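PDB 5JSC: putative acyl-CoA dehydrogenase from Burkholderia xenovorans, which belongs to the acyl-CoA dehydrogenase family of flavoproteins and binds flavin-adenine dinucleotide in a four-chain assembly. Local coordinates for residues 187-192 with 231-236; 344-349 with 373-378. All coordinates share one frame; numbering follows the deposited sequence.

Overall arrangement
Interaction 1 (187-192 with 231-236) lies in the beta-rich middle domain, interaction 2 (344-349 with 373-378) in the helical C-terminal domain; their centres are 31 Å apart and their nearest atoms about 17 Å, and they share no residue and no secondary-structure element. In interaction 1 all four touching residues are buried, and they meet wholly by apolar surfaces between strands of two different sheets. Interaction 2 is largely buried too, though Gln-347 is partly exposed; it joins two helices, 332-356 and 367-376, and couples an aliphatic patch to a polar one that a second subunit helps to complete. Each contact has a side chain about 8 Å from a bound FAD: Tyr-187 in the first, Arg-376 in the second.

Interaction 1 (187-192 with 231-236); sequences YVVFAR and LHFAGA
One face of the Tyr-187 ring is covered by Leu-231, whose CD1 stands 3.7 Å above the ring plane and is displaced toward the rim. CD1 lies 4.0 Å from the centroid of the Tyr-187 ring and 22° off its normal, which makes this a CH-pi contact; the nearest ring atom is Tyr-187 CD2, at 3.7 Å from Leu-231 CD1. The other methyl, CD2, passes near the phenol end, 4.1 Å from Tyr-187 OH, a van der Waals contact of a methyl; the hydroxyl has its polar partner in the backbone N of Gly-182. The Phe-233 ring meets Val-189 obliquely: its far carbon CZ comes within 3.8 Å of CG2 and 3.9 Å of CG1 of Val-189, and both methyls approach the CZ end of the ring from the same side of its plane.

No hydrogen bond joins 187-192 to 231-236, and the closest pair of CA atoms, Tyr-187 and Leu-231, is 10.0 Å apart. That spacing is one of face-to-face packing between sheets: strand 186-192 pairs with 202-208, while strand 228-233 pairs with 168-179 and 214-219, together forming the beta-sheet middle domain of the acyl-CoA dehydrogenase fold. The alternation of strand residues turns Tyr-187 and Val-189 from one sheet toward Leu-231 and Phe-233 from the other. In Phe-233, CG is anti to the carbonyl carbon (chi1 -66°), and the ring reaches across the gap to meet Val-189 from the opposite direction. Leu-171, from strand 168-179, touches both Val-189 and Phe-233.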
# COMPACT_ATOMS: atom_id res chain seq x y z
N TYR C 187 -31.59 -20.25 -18.32
CA TYR C 187 -30.31 -20.33 -17.62
C TYR C 187 -29.38 -21.18 -18.46
O TYR C 187 -29.75 -22.28 -18.86
CB TYR C 187 -30.48 -20.96 -16.23
CG TYR C 187 -31.41 -20.20 -15.34
CD1 TYR C 187 -32.78 -20.45 -15.35
CD2 TYR C 187 -30.93 -19.22 -14.48
CE1 TYR C 187 -33.64 -19.74 -14.54
CE2 TYR C 187 -31.78 -18.51 -13.66
CZ TYR C 187 -33.13 -18.77 -13.69
OH TYR C 187 -33.97 -18.04 -12.87
N VAL C 188 -28.17 -20.68 -18.73
CA VAL C 188 -27.11 -21.54 -19.22
C VAL C 188 -26.50 -22.23 -18.00
O VAL C 188 -25.88 -21.58 -17.16
CB VAL C 188 -26.05 -20.77 -20.01
CG1 VAL C 188 -24.90 -21.69 -20.38
CG2 VAL C 188 -26.66 -20.18 -21.27
N VAL C 189 -26.70 -23.54 -17.89
CA VAL C 189 -26.35 -24.31 -16.69
C VAL C 189 -25.19 -25.23 -17.03
O VAL C 189 -25.24 -25.96 -18.02
CB VAL C 189 -27.55 -25.13 -16.18
CG1 VAL C 189 -27.16 -25.91 -14.92
CG2 VAL C 189 -28.75 -24.23 -15.90
N PHE C 190 -24.16 -25.23 -16.17
CA PHE C 190 -23.03 -26.13 -16.32
C PHE C 190 -23.17 -27.24 -15.29
O PHE C 190 -23.43 -26.96 -14.11
CB PHE C 190 -21.71 -25.38 -16.17
CG PHE C 190 -21.54 -24.30 -17.20
CD1 PHE C 190 -22.11 -23.04 -17.00
CD2 PHE C 190 -20.89 -24.56 -18.40
CE1 PHE C 190 -22.00 -22.05 -17.97
CE2 PHE C 190 -20.77 -23.57 -19.37
CZ PHE C 190 -21.33 -22.31 -19.15
N ALA C 191 -23.03 -28.48 -15.74
CA ALA C 191 -23.30 -29.63 -14.88
C ALA C 191 -22.32 -30.74 -15.18
O ALA C 191 -21.78 -30.83 -16.29
CB ALA C 191 -24.74 -30.14 -15.07
N ARG C 192 -22.10 -31.60 -14.19
CA ARG C 192 -21.16 -32.71 -14.36
C ARG C 192 -21.85 -33.87 -15.06
O ARG C 192 -22.75 -34.51 -14.50
CB ARG C 192 -20.59 -33.16 -13.01
CG ARG C 192 -19.61 -34.32 -13.16
CD ARG C 192 -18.80 -34.55 -11.87
NE ARG C 192 -18.22 -33.28 -11.44
CZ ARG C 192 -17.15 -32.72 -11.99
NH1 ARG C 192 -16.49 -33.31 -12.98
NH2 ARG C 192 -16.73 -31.53 -11.55
N LEU C 231 -30.74 -21.73 -7.11
CA LEU C 231 -31.54 -22.63 -7.93
C LEU C 231 -31.37 -24.04 -7.42
O LEU C 231 -30.23 -24.50 -7.26
CB LEU C 231 -31.11 -22.57 -9.39
CG LEU C 231 -30.98 -21.20 -10.04
CD1 LEU C 231 -30.53 -21.38 -11.47
CD2 LEU C 231 -32.31 -20.47 -9.97
N HIS C 232 -32.47 -24.73 -7.17
CA HIS C 232 -32.42 -26.14 -6.82
C HIS C 232 -32.98 -26.96 -7.97
O HIS C 232 -34.09 -26.71 -8.44
CB HIS C 232 -33.20 -26.44 -5.54
CG HIS C 232 -33.21 -27.89 -5.17
ND1 HIS C 232 -32.07 -28.55 -4.78
CD2 HIS C 232 -34.20 -28.80 -5.17
CE1 HIS C 232 -32.36 -29.82 -4.53
NE2 HIS C 232 -33.65 -30.00 -4.76
N PHE C 233 -32.21 -27.94 -8.43
CA PHE C 233 -32.61 -28.82 -9.52
C PHE C 233 -33.05 -30.14 -8.90
O PHE C 233 -32.22 -30.87 -8.34
CB PHE C 233 -31.47 -29.03 -10.51
CG PHE C 233 -31.08 -27.78 -11.26
CD1 PHE C 233 -30.34 -26.78 -10.64
CD2 PHE C 233 -31.45 -27.61 -12.58
CE1 PHE C 233 -29.98 -25.64 -11.33
CE2 PHE C 233 -31.10 -26.47 -13.28
CZ PHE C 233 -30.36 -25.48 -12.65
N ALA C 234 -34.34 -30.43 -8.99
CA ALA C 234 -34.93 -31.63 -8.40
C ALA C 234 -35.37 -32.54 -9.54
O ALA C 234 -36.53 -32.58 -9.93
CB ALA C 234 -36.11 -31.25 -7.49
N GLY C 235 -34.41 -33.30 -10.08
CA GLY C 235 -34.74 -34.18 -11.19
C GLY C 235 -35.19 -33.44 -12.43
O GLY C 235 -36.04 -33.94 -13.17
N ALA C 236 -34.64 -32.25 -12.66
CA ALA C 236 -35.07 -31.44 -13.79
C ALA C 236 -34.59 -32.06 -15.09
O ALA C 236 -33.40 -32.34 -15.26
CB ALA C 236 -34.53 -30.02 -13.64

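Interaction 2 (344-349 with 373-378); sequences EGAQQV and REIRAL
Helix 332-356 and helix 367-376 approach closely at Gln-347 and Ile-375, whose CA atoms lie 6.1 Å apart, with no hydrogen bond running directly between 344-349 and 373-378. Ile-375 points at the partner helix and splits its two branches between an apolar and a polar neighbour. With CG1 anti to the backbone N (chi1 -169°), the ethyl arm runs toward Ala-346 and its terminal CD1 stops 3.6 Å from Ala-346 CB; CG1 itself packs against the backbone of the other helix, 3.8 Å from Gln-347 N. The CG2 branch meets the amide of Gln-347 instead, 3.6 Å from OE1 and 3.8 Å from CD.

Gln-347 gets its amide there by a bend at chi2 (85°), which swings the group across both Ile-375 and Arg-376. Its OE1 also lies 3.3 Å from Arg-376 CD, touching the aliphatic part of the arginine, while the amide and guanidinium planes are turned 71° apart. The oxygen is hydrogen-bonded to Arg-379 NH1, just beyond the second segment, and NE2 reaches Tyr-372 OH of the second subunit. The Arg-376 guanidinium is likewise directed to that subunit, where NE forms a salt bridge with Asp-351 and NH2 a hydrogen bond with Gln-355, a residue of the FAD pocket.

Ala-346 and Ile-375 therefore close the two helices of the C-terminal domain by apolar contact, whereas the two ends of the Gln-347 amide, gripped from different chains, should fix its rotation. Arg-376 NE lies close to Arg-379 NH1; Glu-344, which bridges to Arg-379, and Asp-351 of the second subunit, which bridges to Arg-376, probably offset the two like charges.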
# COMPACT_ATOMS: atom_id res chain seq x y z
N GLU C 344 -10.19 -3.57 -8.13
CA GLU C 344 -9.47 -3.17 -6.92
C GLU C 344 -9.24 -1.67 -6.90
O GLU C 344 -9.36 -1.04 -5.84
CB GLU C 344 -8.13 -3.90 -6.82
CG GLU C 344 -8.24 -5.40 -6.58
CD GLU C 344 -8.76 -5.75 -5.19
OE1 GLU C 344 -9.46 -6.77 -5.06
OE2 GLU C 344 -8.45 -5.01 -4.22
N GLY C 345 -8.92 -1.10 -8.06
CA GLY C 345 -8.70 0.34 -8.13
C GLY C 345 -9.97 1.13 -7.88
O GLY C 345 -9.96 2.14 -7.17
N ALA C 346 -11.10 0.68 -8.46
CA ALA C 346 -12.35 1.39 -8.25
C ALA C 346 -12.75 1.40 -6.79
O ALA C 346 -13.28 2.40 -6.28
CB ALA C 346 -13.47 0.78 -9.09
N GLN C 347 -12.47 0.30 -6.07
CA GLN C 347 -12.72 0.29 -4.63
C GLN C 347 -11.98 1.43 -3.96
O GLN C 347 -12.55 2.14 -3.12
CB GLN C 347 -12.28 -1.06 -4.05
CG GLN C 347 -12.49 -1.17 -2.52
CD GLN C 347 -13.89 -1.61 -2.15
OE1 GLN C 347 -14.41 -2.59 -2.69
NE2 GLN C 347 -14.53 -0.88 -1.23
N GLN C 348 -10.71 1.61 -4.32
CA GLN C 348 -9.90 2.66 -3.71
C GLN C 348 -10.41 4.04 -4.07
O GLN C 348 -10.43 4.94 -3.23
CB GLN C 348 -8.44 2.51 -4.14
CG GLN C 348 -7.80 1.23 -3.65
CD GLN C 348 -6.45 1.01 -4.29
OE1 GLN C 348 -6.15 1.56 -5.35
NE2 GLN C 348 -5.61 0.21 -3.64
N VAL C 349 -10.78 4.24 -5.34
CA VAL C 349 -11.28 5.54 -5.79
C VAL C 349 -12.56 5.89 -5.05
O VAL C 349 -12.74 7.01 -4.56
CB VAL C 349 -11.50 5.52 -7.31
CG1 VAL C 349 -12.17 6.82 -7.77
CG2 VAL C 349 -10.16 5.32 -8.01
N ARG C 373 -21.21 0.56 -1.64
CA ARG C 373 -21.86 -0.75 -1.62
C ARG C 373 -21.76 -1.46 -2.96
O ARG C 373 -21.53 -2.67 -3.01
CB ARG C 373 -23.33 -0.60 -1.20
CG ARG C 373 -23.44 -0.14 0.26
CD ARG C 373 -24.86 -0.19 0.78
NE ARG C 373 -25.60 0.98 0.35
CZ ARG C 373 -26.52 0.97 -0.60
NH1 ARG C 373 -26.85 -0.16 -1.22
NH2 ARG C 373 -27.13 2.10 -0.93
N GLU C 374 -21.91 -0.72 -4.06
CA GLU C 374 -21.99 -1.34 -5.38
C GLU C 374 -20.68 -2.01 -5.77
O GLU C 374 -20.69 -3.07 -6.41
CB GLU C 374 -22.37 -0.28 -6.41
CG GLU C 374 -22.70 -0.85 -7.77
CD GLU C 374 -24.11 -1.41 -7.80
OE1 GLU C 374 -25.06 -0.65 -7.55
OE2 GLU C 374 -24.25 -2.62 -8.07
N ILE C 375 -19.54 -1.40 -5.44
CA ILE C 375 -18.29 -1.89 -6.01
C ILE C 375 -17.84 -3.21 -5.39
O ILE C 375 -17.12 -3.97 -6.04
CB ILE C 375 -17.19 -0.82 -5.89
CG1 ILE C 375 -15.95 -1.19 -6.72
CG2 ILE C 375 -16.81 -0.57 -4.42
CD1 ILE C 375 -16.23 -1.33 -8.22
N ARG C 376 -18.27 -3.51 -4.16
CA ARG C 376 -17.58 -4.55 -3.40
C ARG C 376 -17.70 -5.91 -4.09
O ARG C 376 -16.72 -6.67 -4.13
CB ARG C 376 -18.13 -4.62 -1.97
CG ARG C 376 -17.30 -5.50 -1.03
CD ARG C 376 -15.85 -5.06 -1.03
NE ARG C 376 -14.92 -5.94 -0.30
CZ ARG C 376 -14.36 -7.02 -0.84
NH1 ARG C 376 -14.71 -7.40 -2.08
NH2 ARG C 376 -13.48 -7.75 -0.16
N ALA C 377 -18.86 -6.21 -4.68
CA ALA C 377 -19.04 -7.51 -5.31
C ALA C 377 -18.21 -7.68 -6.58
O ALA C 377 -17.95 -8.82 -6.97
CB ALA C 377 -20.51 -7.76 -5.65
N LEU C 378 -17.81 -6.59 -7.24
CA LEU C 378 -17.10 -6.75 -8.51
C LEU C 378 -15.70 -7.29 -8.32
O LEU C 378 -15.09 -7.74 -9.30
CB LEU C 378 -17.05 -5.42 -9.28
CG LEU C 378 -18.34 -5.07 -10.06
CD1 LEU C 378 -19.52 -4.74 -9.14
CD2 LEU C 378 -18.11 -3.94 -11.05